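Local coordinates for protein plastocyanin (Adiantum capillus-veneris, PDB 1KDJ) that carries electrons from the cytochrome b6-f complex to P700 of photosystem I, using a single bound copper ion, at residues V27-V32 / F73-S78; G36-F41 / F85-H90. All blocks are in the same frame, centred on the assembly; numbering follows the deposited sequence.

Contact 1: V27-V32 / F73-S78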
ATOM      1  N   VAL A  27      -5.842  -6.725   1.753  1.00 20.93           N
ATOM      2  CA  VAL A  27      -5.233  -6.329   0.497  1.00 21.49           C
ATOM      3  C   VAL A  27      -3.824  -6.916   0.602  1.00 21.57           C
ATOM      4  O   VAL A  27      -3.093  -6.602   1.546  1.00 21.35           O
ATOM      5  CB  VAL A  27      -5.181  -4.829   0.377  1.00 20.38           C
ATOM      6  CG1 VAL A  27      -4.614  -4.434  -0.972  1.00 20.88           C
ATOM      7  CG2 VAL A  27      -6.593  -4.269   0.457  1.00 23.11           C
ATOM      8  N   GLU A  28      -3.471  -7.856  -0.277  1.00 20.16           N
ATOM      9  CA  GLU A  28      -2.160  -8.467  -0.258  1.00 21.00           C
ATOM     10  C   GLU A  28      -1.345  -7.806  -1.357  1.00 19.31           C
ATOM     11  O   GLU A  28      -1.741  -7.817  -2.527  1.00 18.83           O
ATOM     12  CB  GLU A  28      -2.262  -9.935  -0.533  1.00 23.80           C
ATOM     13  CG  GLU A  28      -0.961 -10.654  -0.230  1.00 30.85           C
ATOM     14  CD  GLU A  28      -0.981 -12.094  -0.722  1.00 37.79           C
ATOM     15  OE1 GLU A  28      -1.891 -12.849  -0.338  1.00 40.94           O
ATOM     16  OE2 GLU A  28      -0.094 -12.459  -1.510  1.00 40.90           O
ATOM     17  N   PHE A  29      -0.250  -7.157  -0.995  1.00 17.55           N
ATOM     18  CA  PHE A  29       0.655  -6.513  -1.937  1.00 16.57           C
ATOM     19  C   PHE A  29       1.781  -7.516  -2.171  1.00 16.73           C
ATOM     20  O   PHE A  29       2.287  -8.106  -1.223  1.00 15.12           O
ATOM     21  CB  PHE A  29       1.191  -5.247  -1.328  1.00 15.58           C
ATOM     22  CG  PHE A  29       0.179  -4.150  -1.089  1.00 13.26           C
ATOM     23  CD1 PHE A  29      -0.086  -3.233  -2.075  1.00 13.47           C
ATOM     24  CD2 PHE A  29      -0.436  -4.041   0.138  1.00 14.55           C
ATOM     25  CE1 PHE A  29      -0.953  -2.184  -1.875  1.00 13.57           C
ATOM     26  CE2 PHE A  29      -1.314  -2.991   0.326  1.00 13.74           C
ATOM     27  CZ  PHE A  29      -1.577  -2.065  -0.656  1.00 13.73           C
ATOM     28  N   THR A  30       2.136  -7.818  -3.417  1.00 18.19           N
ATOM     29  CA  THR A  30       3.152  -8.808  -3.732  1.00 19.54           C
ATOM     30  C   THR A  30       4.125  -8.177  -4.698  1.00 17.61           C
ATOM     31  O   THR A  30       3.751  -7.548  -5.691  1.00 16.66           O
ATOM     32  CB  THR A  30       2.579 -10.035  -4.406  1.00 22.06           C
ATOM     33  OG1 THR A  30       1.576 -10.543  -3.527  1.00 28.70           O
ATOM     34  CG2 THR A  30       3.631 -11.106  -4.664  1.00 24.69           C
ATOM     35  N   LEU A  31       5.396  -8.291  -4.343  1.00 18.31           N
ATOM     36  CA  LEU A  31       6.477  -7.732  -5.130  1.00 17.82           C
ATOM     37  C   LEU A  31       6.645  -8.502  -6.449  1.00 18.22           C
ATOM     38  O   LEU A  31       6.669  -9.735  -6.435  1.00 20.16           O
ATOM     39  CB  LEU A  31       7.803  -7.810  -4.355  1.00 17.38           C
ATOM     40  CG  LEU A  31       8.999  -7.273  -5.098  1.00 16.23           C
ATOM     41  CD1 LEU A  31       8.962  -5.773  -5.156  1.00 16.44           C
ATOM     42  CD2 LEU A  31      10.237  -7.776  -4.406  1.00 19.19           C
ATOM     43  N   VAL A  32       6.749  -7.799  -7.566  1.00 18.35           N
ATOM     44  CA  VAL A  32       7.108  -8.436  -8.825  1.00 19.49           C
ATOM     45  C   VAL A  32       8.423  -7.759  -9.267  1.00 19.28           C
ATOM     46  O   VAL A  32       8.541  -6.530  -9.244  1.00 17.02           O
ATOM     47  CB  VAL A  32       5.978  -8.225  -9.879  1.00 19.12           C
ATOM     48  CG1 VAL A  32       6.378  -8.918 -11.184  1.00 18.99           C
ATOM     49  CG2 VAL A  32       4.665  -8.841  -9.407  1.00 17.37           C
ATOM     50  N   PHE A  73       3.096  -8.205   1.682  1.00 23.55           N
ATOM     51  CA  PHE A  73       2.633  -7.434   2.829  1.00 20.62           C
ATOM     52  C   PHE A  73       1.111  -7.431   2.765  1.00 21.10           C
ATOM     53  O   PHE A  73       0.548  -7.132   1.717  1.00 19.29           O
ATOM     54  CB  PHE A  73       3.102  -6.010   2.742  1.00 19.50           C
ATOM     55  CG  PHE A  73       2.592  -5.120   3.864  1.00 19.22           C
ATOM     56  CD1 PHE A  73       2.883  -5.446   5.180  1.00 20.09           C
ATOM     57  CD2 PHE A  73       1.848  -4.007   3.549  1.00 18.24           C
ATOM     58  CE1 PHE A  73       2.420  -4.646   6.198  1.00 17.94           C
ATOM     59  CE2 PHE A  73       1.396  -3.214   4.574  1.00 19.28           C
ATOM     60  CZ  PHE A  73       1.679  -3.535   5.883  1.00 17.20           C
ATOM     61  N   LYS A  74       0.432  -7.642   3.887  1.00 22.00           N
ATOM     62  CA  LYS A  74      -1.027  -7.716   3.936  1.00 23.78           C
ATOM     63  C   LYS A  74      -1.562  -6.602   4.840  1.00 23.70           C
ATOM     64  O   LYS A  74      -1.060  -6.449   5.970  1.00 23.75           O
ATOM     65  CB  LYS A  74      -1.354  -9.096   4.456  1.00 25.12           C
ATOM     66  CG  LYS A  74      -2.790  -9.530   4.288  1.00 29.99           C
ATOM     67  CD  LYS A  74      -2.847 -11.050   4.418  1.00 33.56           C
ATOM     68  CE  LYS A  74      -2.131 -11.698   3.221  1.00 36.55           C
ATOM     69  NZ  LYS A  74      -2.587 -13.066   3.005  1.00 39.57           N
ATOM     70  N   ALA A  75      -2.492  -5.794   4.335  1.00 21.09           N
ATOM     71  CA  ALA A  75      -3.074  -4.678   5.068  1.00 20.59           C
ATOM     72  C   ALA A  75      -4.606  -4.866   5.177  1.00 21.10           C
ATOM     73  O   ALA A  75      -5.224  -5.383   4.229  1.00 18.56           O
ATOM     74  CB  ALA A  75      -2.825  -3.379   4.338  1.00 18.03           C
ATOM     75  N   LYS A  76      -5.244  -4.504   6.307  1.00 20.39           N
ATOM     76  CA  LYS A  76      -6.701  -4.571   6.501  1.00 19.16           C
ATOM     77  C   LYS A  76      -7.140  -3.218   7.037  1.00 19.17           C
ATOM     78  O   LYS A  76      -6.542  -2.709   7.996  1.00 18.72           O
ATOM     79  CB  LYS A  76      -7.092  -5.616   7.528  1.00 19.57           C
ATOM     80  CG  LYS A  76      -7.160  -7.025   7.033  1.00 23.12           C
ATOM     81  CD  LYS A  76      -7.107  -7.894   8.251  1.00 26.78           C
ATOM     82  CE  LYS A  76      -7.790  -9.226   8.014  1.00 33.15           C
ATOM     83  NZ  LYS A  76      -9.227  -9.043   8.143  1.00 38.84           N
ATOM     84  N   VAL A  77      -8.093  -2.561   6.393  1.00 16.50           N
ATOM     85  CA  VAL A  77      -8.651  -1.298   6.826  1.00 17.62           C
ATOM     86  C   VAL A  77     -10.190  -1.526   6.867  1.00 21.14           C
ATOM     87  O   VAL A  77     -10.856  -2.054   5.942  1.00 19.90           O
ATOM     88  CB  VAL A  77      -8.286  -0.177   5.844  1.00 14.80           C
ATOM     89  CG1 VAL A  77      -8.924   1.127   6.328  1.00 15.04           C
ATOM     90  CG2 VAL A  77      -6.758   0.012   5.753  1.00 15.84           C
ATOM     91  N   SER A  78     -10.722  -1.301   8.068  1.00 21.73           N
ATOM     92  CA  SER A  78     -12.151  -1.429   8.344  1.00 23.33           C
ATOM     93  C   SER A  78     -12.983  -0.173   8.096  1.00 21.80           C
ATOM     94  O   SER A  78     -14.173  -0.325   7.819  1.00 25.25           O
ATOM     95  CB  SER A  78     -12.340  -1.876   9.813  1.00 24.59           C
ATOM     96  OG  SER A  78     -11.458  -2.920  10.230  1.00 30.96           O
TER
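An antiparallel strand pair in one sheet of the plastocyanin beta-sandwich joins Val27-Phe29 to Phe73-Ala75. Val27 faces Ala75 and Phe29 faces Phe73 as hydrogen-bonded pairs, each closed by two backbone bonds. Phe29 N to Phe73 O is the shortest of the four at 2.8 Å. Between them Glu28 and Lys74 form a non-hydrogen-bonded pair.

Phe29 and Phe73 lie side by side on one face of the sheet, with Ala75 and Val27. The rings meet through their CD2 atoms, 4.1 Å apart. At the edge of the Phe29 ring, in its plane, sits Phe73 O. Ala75 CB also comes to this edge, 4.3 Å from Phe29 CE2. Val27 CG1 lies over one face of the same ring, toward its rim.

Glu28 and Lys74 are on the other face. Lys74 bends at chi3 (-68°), which brings CE within 3.8 Å of Glu28 CG. Its NZ then reaches Glu28 OE1 at 3.4 Å, a salt bridge with a weak hydrogen bond. An alanine in place of Glu28 would probably leave the Lys74 ammonium without its carboxylate partner and the end of the lysine chain freer to turn.

Strand 2-5 borders 27-31 on its other side. Phe29 also packs edge-to-face with Phe85. Strand 72-75 is an outermost strand of this sheet in the chain, and the pair is part of the cupredoxin beta-sandwich of the plastocyanins.

Contact 2: G36-F41 / F85-H90. With CU (copper (II) ion), chain B.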
ATOM      1  N   GLY A  36      13.194  -3.340  -4.932  1.00 18.34           N
ATOM      2  CA  GLY A  36      12.465  -3.396  -3.678  1.00 15.81           C
ATOM      3  C   GLY A  36      11.558  -2.193  -3.617  1.00 11.70           C
ATOM      4  O   GLY A  36      11.741  -1.114  -4.211  1.00 12.11           O
ATOM      5  N   HIS A  37      10.459  -2.340  -2.885  1.00 13.01           N
ATOM      6  CA  HIS A  37       9.443  -1.290  -2.783  1.00 12.42           C
ATOM      7  C   HIS A  37       8.776  -1.452  -1.434  1.00 10.03           C
ATOM      8  O   HIS A  37       8.924  -2.500  -0.817  1.00 10.63           O
ATOM      9  CB  HIS A  37       8.315  -1.437  -3.826  1.00 12.20           C
ATOM     10  CG  HIS A  37       8.746  -1.285  -5.280  1.00 13.05           C
ATOM     11  ND1 HIS A  37       8.923  -0.063  -5.751  1.00 15.17           N
ATOM     12  CD2 HIS A  37       8.909  -2.265  -6.227  1.00 12.90           C
ATOM     13  CE1 HIS A  37       9.197  -0.251  -7.038  1.00 13.14           C
ATOM     14  NE2 HIS A  37       9.180  -1.543  -7.293  1.00 12.64           N
ATOM     15  N   ASN A  38       8.009  -0.481  -0.980  1.00 13.36           N
ATOM     16  CA  ASN A  38       7.182  -0.775   0.201  1.00 14.01           C
ATOM     17  C   ASN A  38       5.837  -0.050   0.070  1.00 13.09           C
ATOM     18  O   ASN A  38       5.557   0.562  -0.972  1.00 13.13           O
ATOM     19  CB  ASN A  38       7.901  -0.334   1.519  1.00 13.13           C
ATOM     20  CG  ASN A  38       8.073   1.138   1.731  1.00  9.65           C
ATOM     21  OD1 ASN A  38       7.720   2.061   1.006  1.00 13.10           O
ATOM     22  ND2 ASN A  38       8.768   1.425   2.801  1.00 17.99           N
ATOM     23  N   ILE A  39       5.005  -0.081   1.118  1.00 13.47           N
ATOM     24  CA  ILE A  39       3.672   0.519   1.058  1.00 13.64           C
ATOM     25  C   ILE A  39       3.451   1.222   2.390  1.00 11.45           C
ATOM     26  O   ILE A  39       3.484   0.542   3.415  1.00 12.04           O
ATOM     27  CB  ILE A  39       2.517  -0.534   0.922  1.00 17.37           C
ATOM     28  CG1 ILE A  39       2.698  -1.403  -0.351  1.00 20.42           C
ATOM     29  CG2 ILE A  39       1.155   0.222   0.904  1.00 15.18           C
ATOM     30  CD1 ILE A  39       3.643  -2.634  -0.237  1.00 22.58           C
ATOM     31  N   VAL A  40       3.192   2.499   2.308  1.00 12.24           N
ATOM     32  CA  VAL A  40       2.898   3.334   3.458  1.00 15.47           C
ATOM     33  C   VAL A  40       1.656   4.133   3.115  1.00 14.27           C
ATOM     34  O   VAL A  40       1.590   4.779   2.068  1.00 14.93           O
ATOM     35  CB  VAL A  40       4.100   4.305   3.763  1.00 14.40           C
ATOM     36  CG1 VAL A  40       3.788   5.223   4.938  1.00 15.68           C
ATOM     37  CG2 VAL A  40       5.316   3.487   4.118  1.00 14.40           C
ATOM     38  N   PHE A  41       0.687   4.155   4.049  1.00 16.57           N
ATOM     39  CA  PHE A  41      -0.533   4.925   3.870  1.00 14.86           C
ATOM     40  C   PHE A  41      -0.374   6.353   4.296  1.00 16.60           C
ATOM     41  O   PHE A  41       0.271   6.609   5.302  1.00 18.17           O
ATOM     42  CB  PHE A  41      -1.699   4.296   4.670  1.00 15.56           C
ATOM     43  CG  PHE A  41      -2.360   3.143   3.915  1.00 14.55           C
ATOM     44  CD1 PHE A  41      -3.362   3.427   3.004  1.00 16.74           C
ATOM     45  CD2 PHE A  41      -1.928   1.857   4.088  1.00 12.98           C
ATOM     46  CE1 PHE A  41      -3.921   2.402   2.268  1.00 15.02           C
ATOM     47  CE2 PHE A  41      -2.491   0.843   3.346  1.00 15.78           C
ATOM     48  CZ  PHE A  41      -3.483   1.112   2.438  1.00 15.00           C
ATOM     49  N   PHE A  85      -1.945   5.419  -0.756  1.00 16.10           N
ATOM     50  CA  PHE A  85      -0.751   4.766  -0.263  1.00 15.70           C
ATOM     51  C   PHE A  85       0.353   5.049  -1.282  1.00 16.99           C
ATOM     52  O   PHE A  85       0.096   5.379  -2.458  1.00 14.37           O
ATOM     53  CB  PHE A  85      -0.943   3.245  -0.084  1.00 16.97           C
ATOM     54  CG  PHE A  85      -1.451   2.447  -1.272  1.00 18.84           C
ATOM     55  CD1 PHE A  85      -0.546   1.927  -2.176  1.00 17.41           C
ATOM     56  CD2 PHE A  85      -2.810   2.258  -1.463  1.00 18.26           C
ATOM     57  CE1 PHE A  85      -1.001   1.226  -3.275  1.00 18.84           C
ATOM     58  CE2 PHE A  85      -3.252   1.556  -2.565  1.00 20.21           C
ATOM     59  CZ  PHE A  85      -2.346   1.038  -3.482  1.00 19.31           C
ATOM     60  N   TYR A  86       1.594   4.972  -0.803  1.00 17.39           N
ATOM     61  CA  TYR A  86       2.741   5.293  -1.641  1.00 17.12           C
ATOM     62  C   TYR A  86       3.918   4.419  -1.274  1.00 15.85           C
ATOM     63  O   TYR A  86       3.877   3.701  -0.267  1.00 14.74           O
ATOM     64  CB  TYR A  86       3.094   6.786  -1.493  1.00 19.85           C
ATOM     65  CG  TYR A  86       3.518   7.202  -0.098  1.00 23.55           C
ATOM     66  CD1 TYR A  86       4.853   7.112   0.262  1.00 24.43           C
ATOM     67  CD2 TYR A  86       2.568   7.675   0.802  1.00 25.77           C
ATOM     68  CE1 TYR A  86       5.254   7.491   1.525  1.00 26.02           C
ATOM     69  CE2 TYR A  86       2.977   8.059   2.070  1.00 25.83           C
ATOM     70  CZ  TYR A  86       4.307   7.963   2.413  1.00 26.10           C
ATOM     71  OH  TYR A  86       4.716   8.320   3.670  1.00 26.83           O
ATOM     72  N   CYS A  87       4.930   4.414  -2.150  1.00 13.81           N
ATOM     73  CA  CYS A  87       6.130   3.648  -1.879  1.00 14.58           C
ATOM     74  C   CYS A  87       7.144   4.654  -1.353  1.00 12.65           C
ATOM     75  O   CYS A  87       7.338   5.626  -2.073  1.00 12.50           O
ATOM     76  CB  CYS A  87       6.658   3.025  -3.178  1.00 14.36           C
ATOM     77  SG  CYS A  87       8.292   2.302  -2.934  1.00 13.15           S
ATOM     78  N   THR A  88       7.836   4.484  -0.233  1.00 13.06           N
ATOM     79  CA  THR A  88       8.824   5.457   0.225  1.00 15.24           C
ATOM     80  C   THR A  88      10.011   5.737  -0.719  1.00 12.21           C
ATOM     81  O   THR A  88      10.116   6.887  -1.121  1.00 13.19           O
ATOM     82  CB  THR A  88       9.299   4.966   1.603  1.00 18.87           C
ATOM     83  OG1 THR A  88       8.118   4.838   2.422  1.00 23.33           O
ATOM     84  CG2 THR A  88      10.368   5.891   2.203  1.00 21.08           C
ATOM     85  N   PRO A  89      10.837   4.810  -1.218  1.00 13.90           N
ATOM     86  CA  PRO A  89      11.915   5.126  -2.152  1.00 14.71           C
ATOM     87  C   PRO A  89      11.449   5.898  -3.371  1.00 15.83           C
ATOM     88  O   PRO A  89      12.094   6.861  -3.773  1.00 16.36           O
ATOM     89  CB  PRO A  89      12.502   3.825  -2.560  1.00 12.92           C
ATOM     90  CG  PRO A  89      12.063   2.787  -1.611  1.00 13.10           C
ATOM     91  CD  PRO A  89      10.780   3.367  -1.002  1.00 13.20           C
ATOM     92  N   HIS A  90      10.238   5.556  -3.912  1.00 18.67           N
ATOM     93  CA  HIS A  90       9.853   6.082  -5.227  1.00 18.02           C
ATOM     94  C   HIS A  90       8.672   7.035  -5.200  1.00 19.26           C
ATOM     95  O   HIS A  90       8.039   7.323  -6.224  1.00 18.25           O
ATOM     96  CB  HIS A  90       9.586   4.876  -6.172  1.00 15.82           C
ATOM     97  CG  HIS A  90      10.751   3.874  -6.286  1.00 12.93           C
ATOM     98  ND1 HIS A  90      10.637   2.659  -5.786  1.00 13.82           N
ATOM     99  CD2 HIS A  90      11.977   4.059  -6.867  1.00 10.75           C
ATOM    100  CE1 HIS A  90      11.772   2.032  -6.016  1.00 10.91           C
ATOM    101  NE2 HIS A  90      12.544   2.889  -6.666  1.00 11.38           N
TER
HETATM  102 CU    CU B 103       8.979   1.711  -4.999  1.00 16.39          CU
HETATM  103  O   HOH W   1       2.366   8.545   5.578  1.00 46.86           O
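The rings of His37 and His90 meet rim to rim, their planes at 58°, and neither covers the other. Cys87 SG lies at the edge of the His37 ring, in its plane. Gly36 O is at the edge of the His90 ring, and Pro89 CB lies over the centre of one face. The Phe41 ring takes Phe85 CB over one face, and the edge of Phe85 is turned toward it in an offset edge-to-face pair. Val40 CB sits over the Tyr86 ring, 4.2 Å from its centroid, a CH-pi contact.

The copper ion is bound by His37 ND1 at 1.9 Å, His90 ND1 at 2.1 Å and Cys87 SG at 2.3 Å. Met95 completes this type 1 blue copper site. The thiolate also accepts a bond from Asn38 N at 3.4 Å, nearly straight at 165°. Such a bond probably helps to stabilise the negative charge on sulfur.

Asn38 CG stands between its backbone N and carbonyl carbon (chi1 68°), which brings OD1 over to Thr88. OD1 accepts Thr88 N at 2.7 Å and Thr88 OG1 at 3.1 Å. Thr88 OG1 sits on a lone pair of Asn38 OD1, in the plane of the amide carbonyl. Asn38 thus ties the two ligand loops together in the second shell.

Val40 and Tyr86 exchange two backbone bonds. A water joins Phe41 O to Tyr86 OH.

Strand 40-41 is the outer strand beside 81-86, which strand 96-101 borders on its other side. Phe12 stacks on His90. Phe85 packs edge-to-face with Phe14. Ile39 reaches Phe29 on strand 27-31 of the facing sheet.

Overall arrangement
Contact 1 and contact 2 belong to the two facing sheets of the sandwich, with centres about 12 Å apart on opposite sides of the chain's centre. Their segments alternate along the chain: 27-32, 36-41, 73-78, then 85-90. Strand 27-31 leads into strand 40-41, and 72-75 into 81-86, so each connection passes from one sheet to the other. The core joins them. Phe29 CB packs on Ile39 CD1 at 3.7 Å. The side chain of Phe29 is about 11 Å from the copper ion. Contact 1 itself stays away from the metal. It is Leu31, further along the same strand, that touches the ligand His37, CD1 to CD2 at 3.7 Å. Contact 2 supplies three of the four ligands.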